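Local coordinates for dihydropyrimidinase (Brevibacillus agri, PDB 3SFW), which probably catalyses the zinc-dependent, reversible hydrolytic ring opening of dihydropyrimidines to N-carbamoyl-beta-amino acids, at residues R253-Q266 and L304-H316. Numbering follows the deposited sequence.
Sequences REKGWNVYGETCPQ and LKNGILQTVGSDH. With ZN (zinc ion), chain F.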
loop_
_atom_site.group_PDB
_atom_site.type_symbol
_atom_site.label_atom_id
_atom_site.label_comp_id
_atom_site.label_asym_id
_atom_site.label_seq_id
_atom_site.Cartn_x
_atom_site.Cartn_y
_atom_site.Cartn_z
ATOM N N ARG A 253 -1.191 -8.901 7.819
ATOM C CA ARG A 253 -2.416 -9.336 8.487
ATOM C C ARG A 253 -3.641 -9.110 7.561
ATOM O O ARG A 253 -4.589 -9.884 7.603
ATOM C CB ARG A 253 -2.567 -8.599 9.822
ATOM C CG ARG A 253 -1.514 -9.109 10.858
ATOM C CD ARG A 253 -1.591 -8.349 12.190
ATOM N NE ARG A 253 -2.923 -8.465 12.802
ATOM C CZ ARG A 253 -3.320 -9.421 13.651
ATOM N NH1 ARG A 253 -2.537 -10.464 13.955
ATOM N NH2 ARG A 253 -4.539 -9.359 14.167
ATOM N N GLU A 254 -3.590 -8.083 6.716
ATOM C CA GLU A 254 -4.712 -7.875 5.782
ATOM C C GLU A 254 -4.787 -9.005 4.769
ATOM O O GLU A 254 -5.848 -9.325 4.265
ATOM C CB GLU A 254 -4.621 -6.485 5.089
ATOM C CG GLU A 254 -5.845 -6.140 4.279
ATOM C CD GLU A 254 -5.861 -6.714 2.870
ATOM O OE1 GLU A 254 -4.776 -7.028 2.307
ATOM O OE2 GLU A 254 -6.985 -6.902 2.330
ATOM N N LYS A 255 -3.654 -9.653 4.495
ATOM C CA LYS A 255 -3.669 -10.849 3.630
ATOM C C LYS A 255 -4.139 -12.103 4.341
ATOM O O LYS A 255 -4.322 -13.158 3.714
ATOM C CB LYS A 255 -2.284 -11.081 3.010
ATOM C CG LYS A 255 -1.889 -10.024 1.999
ATOM C CD LYS A 255 -0.416 -10.235 1.634
ATOM C CE LYS A 255 0.165 -9.034 0.881
ATOM N NZ LYS A 255 1.654 -9.236 0.660
ATOM N N GLY A 256 -4.381 -11.984 5.643
ATOM C CA GLY A 256 -4.887 -13.090 6.459
ATOM C C GLY A 256 -3.762 -14.008 6.925
ATOM O O GLY A 256 -4.019 -15.102 7.498
ATOM N N TRP A 257 -2.514 -13.538 6.802
ATOM C CA TRP A 257 -1.434 -14.341 7.341
ATOM C C TRP A 257 -1.402 -14.289 8.859
ATOM O O TRP A 257 -1.903 -13.337 9.486
ATOM C CB TRP A 257 -0.096 -13.954 6.754
ATOM C CG TRP A 257 -0.106 -14.073 5.238
ATOM C CD1 TRP A 257 -0.969 -14.820 4.480
ATOM C CD2 TRP A 257 0.774 -13.436 4.332
ATOM N NE1 TRP A 257 -0.648 -14.715 3.145
ATOM C CE2 TRP A 257 0.441 -13.895 3.030
ATOM C CE3 TRP A 257 1.919 -12.648 4.493
ATOM C CZ2 TRP A 257 1.152 -13.510 1.897
ATOM C CZ3 TRP A 257 2.639 -12.288 3.370
ATOM C CH2 TRP A 257 2.252 -12.711 2.083
ATOM N N ASN A 258 -0.859 -15.352 9.458
ATOM C CA ASN A 258 -0.864 -15.474 10.927
ATOM C C ASN A 258 0.406 -14.856 11.517
ATOM O O ASN A 258 1.379 -15.543 11.848
ATOM C CB ASN A 258 -1.074 -16.947 11.302
ATOM C CG ASN A 258 -2.435 -17.451 10.788
ATOM O OD1 ASN A 258 -3.430 -16.722 10.901
ATOM N ND2 ASN A 258 -2.421 -18.508 10.000
ATOM N N VAL A 259 0.418 -13.522 11.462
ATOM C CA VAL A 259 1.556 -12.720 11.871
ATOM C C VAL A 259 1.076 -11.834 13.014
ATOM O O VAL A 259 0.078 -11.094 12.873
ATOM C CB VAL A 259 2.058 -11.836 10.706
ATOM C CG1 VAL A 259 3.161 -10.823 11.211
ATOM C CG2 VAL A 259 2.591 -12.754 9.554
ATOM N N TYR A 260 1.804 -11.907 14.136
ATOM C CA TYR A 260 1.483 -11.139 15.353
ATOM C C TYR A 260 2.664 -10.280 15.707
ATOM O O TYR A 260 3.778 -10.575 15.303
ATOM C CB TYR A 260 1.248 -12.115 16.546
ATOM C CG TYR A 260 0.201 -13.135 16.174
ATOM C CD1 TYR A 260 0.575 -14.396 15.708
ATOM C CD2 TYR A 260 -1.143 -12.787 16.110
ATOM C CE1 TYR A 260 -0.361 -15.313 15.249
ATOM C CE2 TYR A 260 -2.095 -13.726 15.701
ATOM C CZ TYR A 260 -1.677 -14.994 15.279
ATOM O OH TYR A 260 -2.594 -15.939 14.867
ATOM N N GLY A 261 2.406 -9.184 16.440
ATOM C CA GLY A 261 3.488 -8.268 16.845
ATOM C C GLY A 261 3.390 -7.809 18.288
ATOM O O GLY A 261 2.293 -7.612 18.839
ATOM N N GLU A 262 4.571 -7.593 18.872
ATOM C CA GLU A 262 4.732 -7.136 20.236
ATOM C C GLU A 262 5.394 -5.758 20.176
ATOM O O GLU A 262 6.261 -5.529 19.327
ATOM C CB GLU A 262 5.744 -8.078 20.888
ATOM C CG GLU A 262 6.131 -7.763 22.330
ATOM C CD GLU A 262 7.295 -8.689 22.732
ATOM O OE1 GLU A 262 8.478 -8.303 22.492
ATOM O OE2 GLU A 262 7.007 -9.819 23.193
ATOM N N THR A 263 5.071 -4.862 21.128
ATOM C CA THR A 263 6.001 -3.723 21.337
ATOM C C THR A 263 6.328 -3.620 22.829
ATOM O O THR A 263 5.987 -4.543 23.598
ATOM C CB THR A 263 5.498 -2.424 20.693
ATOM O OG1 THR A 263 6.574 -1.451 20.667
ATOM C CG2 THR A 263 4.263 -1.896 21.457
ATOM N N CYS A 264 7.094 -2.604 23.219
ATOM C CA CYS A 264 7.663 -2.549 24.559
ATOM C C CYS A 264 7.540 -1.112 25.043
ATOM O O CYS A 264 7.545 -0.184 24.209
ATOM C CB CYS A 264 9.155 -2.922 24.529
ATOM S SG CYS A 264 9.533 -4.529 23.724
ATOM N N PRO A 265 7.513 -0.903 26.378
ATOM C CA PRO A 265 7.282 0.440 26.885
ATOM C C PRO A 265 8.343 1.427 26.390
ATOM O O PRO A 265 8.025 2.589 26.141
ATOM C CB PRO A 265 7.411 0.275 28.400
ATOM C CG PRO A 265 7.047 -1.171 28.661
ATOM C CD PRO A 265 7.549 -1.919 27.447
ATOM N N GLN A 266 9.598 0.984 26.297
ATOM C CA GLN A 266 10.698 1.903 25.853
ATOM C C GLN A 266 10.461 2.499 24.473
ATOM O O GLN A 266 10.820 3.654 24.216
ATOM C CB GLN A 266 12.092 1.235 25.951
ATOM C CG GLN A 266 12.275 -0.119 25.155
ATOM C CD GLN A 266 11.771 -1.321 25.973
ATOM O OE1 GLN A 266 10.797 -1.206 26.725
ATOM N NE2 GLN A 266 12.405 -2.467 25.802
ATOM N N LEU A 304 -1.446 -0.666 18.429
ATOM C CA LEU A 304 -2.079 -1.354 19.598
ATOM C C LEU A 304 -3.598 -1.069 19.646
ATOM O O LEU A 304 -4.396 -1.998 19.806
ATOM C CB LEU A 304 -1.425 -0.863 20.924
ATOM C CG LEU A 304 0.035 -1.336 21.080
ATOM C CD1 LEU A 304 0.643 -0.598 22.308
ATOM C CD2 LEU A 304 0.102 -2.875 21.385
ATOM N N LYS A 305 -3.976 0.205 19.510
ATOM C CA LYS A 305 -5.401 0.573 19.540
ATOM C C LYS A 305 -6.215 -0.175 18.470
ATOM O O LYS A 305 -7.321 -0.697 18.731
ATOM C CB LYS A 305 -5.555 2.058 19.291
ATOM C CG LYS A 305 -7.041 2.492 19.330
ATOM C CD LYS A 305 -7.177 4.003 19.138
ATOM C CE LYS A 305 -6.591 4.495 17.798
ATOM N NZ LYS A 305 -7.017 5.962 17.500
ATOM N N ASN A 306 -5.641 -0.298 17.276
ATOM C CA ASN A 306 -6.370 -0.925 16.182
ATOM C C ASN A 306 -5.997 -2.370 15.880
ATOM O O ASN A 306 -6.398 -2.907 14.859
ATOM C CB ASN A 306 -6.341 -0.061 14.903
ATOM C CG ASN A 306 -7.290 1.129 14.976
ATOM O OD1 ASN A 306 -8.184 1.153 15.833
ATOM N ND2 ASN A 306 -6.984 2.187 14.218
ATOM N N GLY A 307 -5.320 -3.019 16.830
ATOM C CA GLY A 307 -5.172 -4.509 16.830
ATOM C C GLY A 307 -4.122 -5.051 15.861
ATOM O O GLY A 307 -4.126 -6.239 15.539
ATOM N N ILE A 308 -3.305 -4.164 15.302
ATOM C CA ILE A 308 -2.200 -4.560 14.396
ATOM C C ILE A 308 -0.984 -5.128 15.195
ATOM O O ILE A 308 -0.346 -6.066 14.731
ATOM C CB ILE A 308 -1.721 -3.320 13.570
ATOM C CG1 ILE A 308 -2.853 -2.899 12.617
ATOM C CG2 ILE A 308 -0.434 -3.648 12.750
ATOM C CD1 ILE A 308 -2.775 -1.445 12.073
ATOM N N LEU A 309 -0.739 -4.582 16.378
ATOM C CA LEU A 309 0.140 -5.201 17.410
ATOM C C LEU A 309 -0.734 -5.709 18.529
ATOM O O LEU A 309 -1.789 -5.074 18.826
ATOM C CB LEU A 309 1.085 -4.143 18.013
ATOM C CG LEU A 309 2.043 -3.571 16.931
ATOM C CD1 LEU A 309 2.884 -2.495 17.631
ATOM C CD2 LEU A 309 2.986 -4.679 16.321
ATOM N N GLN A 310 -0.400 -6.886 19.068
ATOM C CA GLN A 310 -1.331 -7.572 20.024
ATOM C C GLN A 310 -0.848 -7.605 21.484
ATOM O O GLN A 310 -1.648 -7.858 22.393
ATOM C CB GLN A 310 -1.648 -9.000 19.562
ATOM C CG GLN A 310 -2.417 -9.080 18.225
ATOM C CD GLN A 310 -1.513 -8.740 17.024
ATOM O OE1 GLN A 310 -1.903 -7.982 16.112
ATOM N NE2 GLN A 310 -0.306 -9.236 17.051
ATOM N N THR A 311 0.443 -7.376 21.717
ATOM C CA THR A 311 1.019 -7.593 23.070
ATOM C C THR A 311 2.071 -6.531 23.406
ATOM O O THR A 311 2.659 -5.879 22.520
ATOM C CB THR A 311 1.742 -8.961 23.201
ATOM O OG1 THR A 311 2.838 -8.984 22.249
ATOM C CG2 THR A 311 0.763 -10.120 22.919
ATOM N N VAL A 312 2.329 -6.394 24.710
ATOM C CA VAL A 312 3.472 -5.567 25.160
ATOM C C VAL A 312 4.325 -6.407 26.102
ATOM O O VAL A 312 3.834 -6.935 27.120
ATOM C CB VAL A 312 3.015 -4.291 25.887
ATOM C CG1 VAL A 312 4.273 -3.529 26.460
ATOM C CG2 VAL A 312 2.240 -3.381 24.948
ATOM N N GLY A 313 5.594 -6.569 25.739
ATOM C CA GLY A 313 6.543 -7.229 26.613
ATOM C C GLY A 313 7.595 -6.203 27.019
ATOM O O GLY A 313 7.634 -5.103 26.462
ATOM N N SER A 314 8.451 -6.542 27.979
ATOM C CA SER A 314 9.452 -5.547 28.458
ATOM C C SER A 314 10.787 -5.632 27.691
ATOM O O SER A 314 11.459 -4.602 27.539
ATOM C CB SER A 314 9.742 -5.728 29.969
ATOM O OG SER A 314 10.241 -7.039 30.199
ATOM N N ASP A 315 11.189 -6.840 27.245
ATOM C CA ASP A 315 12.616 -7.088 26.837
ATOM C C ASP A 315 13.529 -6.690 28.023
ATOM O O ASP A 315 14.604 -6.067 27.862
ATOM C CB ASP A 315 13.032 -6.375 25.510
ATOM C CG ASP A 315 14.338 -6.907 24.924
ATOM O OD1 ASP A 315 14.731 -8.062 25.269
ATOM O OD2 ASP A 315 14.977 -6.143 24.132
ATOM N N HIS A 316 13.121 -7.092 29.213
ATOM C CA HIS A 316 13.929 -6.785 30.416
ATOM C C HIS A 316 15.293 -7.474 30.265
ATOM O O HIS A 316 15.372 -8.702 30.199
ATOM C CB HIS A 316 13.242 -7.344 31.666
ATOM C CG HIS A 316 13.933 -6.961 32.938
ATOM N ND1 HIS A 316 14.070 -5.642 33.329
ATOM C CD2 HIS A 316 14.497 -7.712 33.908
ATOM C CE1 HIS A 316 14.713 -5.597 34.484
ATOM N NE2 HIS A 316 14.997 -6.842 34.850
HETATM ZN ZN ZN F . 14.966 -9.700 23.929
HETATM O O HOH W 1 14.606 -3.487 23.975
#
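The end of the Gln310 amide lies over one face of the Arg253 guanidinium, the two planes 23° apart. At its edge, Arg253 NH1 donates in the guanidinium plane to Val259 O (2.9 Å, 167° at the hydrogen), beside the Tyr260 ring. With the chain bent at chi3 (59°), the guanidinium reaches this carbonyl. The same Gln310 amide meets the Tyr260 ring at its edge, the planes nearly perpendicular. An alanine in place of Arg253 would probably leave one side of the Gln310 amide uncovered by the guanidinium and Val259 O without this donor.

Beyond these groups strand 258-263 pairs in parallel with the short strand 311-312, and bonds from Gln310 and Gly313 extend the ladder at its ends. Gly261 O accepts Gln310 N at 2.8 Å and, weakly, Thr311 N; Thr263 N then reaches Thr311 O at 3.0 Å, and Gly313 N closes on Thr263 O, also at 3.0 Å. Leu309 CD2 lies 3.7 Å from Gly261 CA, where a beta carbon on Gly261 would clash. On the sheet face shared by Glu262 and Thr311, Tyr236 hydrogen-bonds both side chains.

Past the strand ends, Gln266 NE2 donates in its amide plane to Ser314 O at 2.9 Å and, through a water, is linked to Asp315 OD2. Asp315 OD1 binds zinc at 2.1 Å, alongside His58 and His60. Glu262 hydrogen-bonds His58, a second-shell link to the same metal. Metal ligands beyond the carboxyl ends of parallel strands are characteristic of amidohydrolase TIM barrels, and here strand pairing and side-chain bonds together probably help set the position of the zinc-binding carboxylate.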